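Local coordinates for protein myosin regulatory light chain (Placopecten magellanicus, PDB 3PN7) that binds magnesium through an EF-hand and probably confers calcium regulation on the myosin of molluscan muscle, at residues 16-21 against 85-89. Residues are numbered along the deposited sequence; the frame is centred on the assembly and turned at random.
Sequences RLPQKL and LSGTD
Arg16 reaches across to the 85-89 loop and shows how one guanidinium can read the carbonyls of a turn and the acid that follows it. Its NH1 gives a hydrogen bond to Ser86 O at 3.2 Å, meeting a lone pair in the carbonyl plane although that oxygen lies somewhat tilted from the guanidinium plane; a second, weak bond from the same nitrogen goes to Thr88 O. The other terminal nitrogen, NH2, forms a salt bridge with Asp89 OD1 at 3.1 Å, fairly straight at 158°, on the syn side of a carboxylate turned almost perpendicular to the guanidinium (88°). Beside these polar bonds, Leu17 CD2 rests on Ser86 CB at 3.6 Å, while Leu21 directs CD2 at Leu85 O (3.5 Å) and Leu85 CB (4.2 Å), its CG being anti to the backbone N (chi1 -178°).

The loop owes its shape to a type I beta turn from Leu85 to Thr88, placed between helix 74-85 and helix 91-99 where the linker leaves the EF-hand pair of the N-terminal half. Leu85 O is gripped twice, by Thr88 N at 2.9 Å and by Thr88 OG1 at 2.7 Å, which fixes the hydroxyl on the turn. In segment 16-21, Pro18 occupies the N-cap position of helix 19-32, whose Met25 packs against both Leu17 and Leu85. Farther out, Asp89 OD2 takes a salt bridge from a basic side chain and a hydrogen bond from a polar one, both on the chain of another protein, so its carboxylate is shared between Arg16 and that chain.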
loop_
_atom_site.group_PDB
_atom_site.type_symbol
_atom_site.label_atom_id
_atom_site.label_comp_id
_atom_site.label_asym_id
_atom_site.label_seq_id
_atom_site.Cartn_x
_atom_site.Cartn_y
_atom_site.Cartn_z
ATOM N N ARG B 16 -2.643 -20.824 -5.346
ATOM C CA ARG B 16 -2.138 -21.122 -6.680
ATOM C C ARG B 16 -1.829 -22.604 -6.825
ATOM O O ARG B 16 -2.486 -23.444 -6.214
ATOM C CB ARG B 16 -0.889 -20.291 -6.979
ATOM C CG ARG B 16 -1.151 -18.797 -7.098
ATOM C CD ARG B 16 0.081 -17.976 -7.442
ATOM N NE ARG B 16 -0.207 -16.545 -7.476
ATOM C CZ ARG B 16 0.712 -15.604 -7.638
ATOM N NH1 ARG B 16 1.988 -15.938 -7.786
ATOM N NH2 ARG B 16 0.361 -14.325 -7.655
ATOM N N LEU B 17 -0.823 -22.924 -7.631
ATOM C CA LEU B 17 -0.075 -21.918 -8.373
ATOM C C LEU B 17 -0.802 -21.588 -9.667
ATOM O O LEU B 17 -1.576 -22.399 -10.169
ATOM C CB LEU B 17 1.332 -22.426 -8.676
ATOM C CG LEU B 17 1.748 -23.688 -7.922
ATOM C CD1 LEU B 17 3.187 -24.054 -8.247
ATOM C CD2 LEU B 17 1.567 -23.495 -6.427
ATOM N N PRO B 18 -0.559 -20.399 -10.208
ATOM C CA PRO B 18 -1.268 -19.976 -11.418
ATOM C C PRO B 18 -0.971 -20.869 -12.612
ATOM O O PRO B 18 0.128 -21.405 -12.722
ATOM C CB PRO B 18 -0.710 -18.574 -11.679
ATOM C CG PRO B 18 -0.112 -18.143 -10.390
ATOM C CD PRO B 18 0.399 -19.383 -9.750
ATOM N N GLN B 19 -1.947 -21.013 -13.501
ATOM C CA GLN B 19 -1.744 -21.749 -14.740
ATOM C C GLN B 19 -0.580 -21.329 -15.633
ATOM O O GLN B 19 0.089 -22.179 -16.200
ATOM C CB GLN B 19 -3.039 -21.853 -15.556
ATOM C CG GLN B 19 -3.893 -23.070 -15.203
ATOM C CD GLN B 19 -3.057 -24.332 -14.978
ATOM O OE1 GLN B 19 -2.610 -24.978 -15.935
ATOM N NE2 GLN B 19 -2.845 -24.685 -13.707
ATOM N N LYS B 20 -0.330 -20.033 -15.767
ATOM C CA LYS B 20 0.788 -19.600 -16.602
ATOM C C LYS B 20 2.127 -20.028 -16.009
ATOM O O LYS B 20 3.086 -20.262 -16.734
ATOM C CB LYS B 20 0.774 -18.089 -16.817
ATOM C CG LYS B 20 0.706 -17.282 -15.531
ATOM C CD LYS B 20 0.996 -15.817 -15.811
ATOM C CE LYS B 20 0.522 -15.425 -17.217
ATOM N NZ LYS B 20 -0.934 -15.710 -17.462
ATOM N N LEU B 21 2.189 -20.109 -14.685
ATOM C CA LEU B 21 3.401 -20.561 -14.020
ATOM C C LEU B 21 3.571 -22.073 -14.210
ATOM O O LEU B 21 4.677 -22.554 -14.443
ATOM C CB LEU B 21 3.387 -20.177 -12.537
ATOM C CG LEU B 21 4.636 -20.570 -11.743
ATOM C CD1 LEU B 21 5.860 -19.876 -12.312
ATOM C CD2 LEU B 21 4.468 -20.244 -10.262
ATOM N N LEU B 85 8.760 -21.437 -6.274
ATOM C CA LEU B 85 8.253 -20.511 -7.285
ATOM C C LEU B 85 6.833 -20.038 -7.021
ATOM O O LEU B 85 6.397 -19.071 -7.636
ATOM C CB LEU B 85 8.290 -21.130 -8.686
ATOM C CG LEU B 85 9.637 -21.428 -9.354
ATOM C CD1 LEU B 85 9.419 -21.929 -10.765
ATOM C CD2 LEU B 85 10.526 -20.209 -9.366
ATOM N N SER B 86 6.121 -20.708 -6.115
ATOM C CA SER B 86 4.676 -20.526 -6.015
ATOM C C SER B 86 4.228 -19.061 -5.936
ATOM O O SER B 86 3.366 -18.632 -6.715
ATOM C CB SER B 86 4.068 -21.360 -4.875
ATOM O OG SER B 86 4.524 -20.926 -3.609
ATOM N N GLY B 87 4.804 -18.280 -5.029
ATOM C CA GLY B 87 4.373 -16.892 -4.923
ATOM C C GLY B 87 5.110 -15.886 -5.801
ATOM O O GLY B 87 5.050 -14.685 -5.541
ATOM N N THR B 88 5.820 -16.344 -6.828
ATOM C CA THR B 88 6.579 -15.399 -7.652
ATOM C C THR B 88 5.745 -14.801 -8.774
ATOM O O THR B 88 4.814 -15.425 -9.283
ATOM C CB THR B 88 7.862 -15.995 -8.236
ATOM O OG1 THR B 88 7.544 -17.082 -9.119
ATOM C CG2 THR B 88 8.788 -16.465 -7.116
ATOM N N ASP B 89 6.093 -13.581 -9.157
ATOM C CA ASP B 89 5.312 -12.856 -10.138
ATOM C C ASP B 89 6.204 -12.457 -11.284
ATOM O O ASP B 89 7.427 -12.489 -11.166
ATOM C CB ASP B 89 4.665 -11.617 -9.504
ATOM C CG ASP B 89 3.681 -11.974 -8.415
ATOM O OD1 ASP B 89 2.576 -12.438 -8.768
ATOM O OD2 ASP B 89 4.006 -11.804 -7.209
#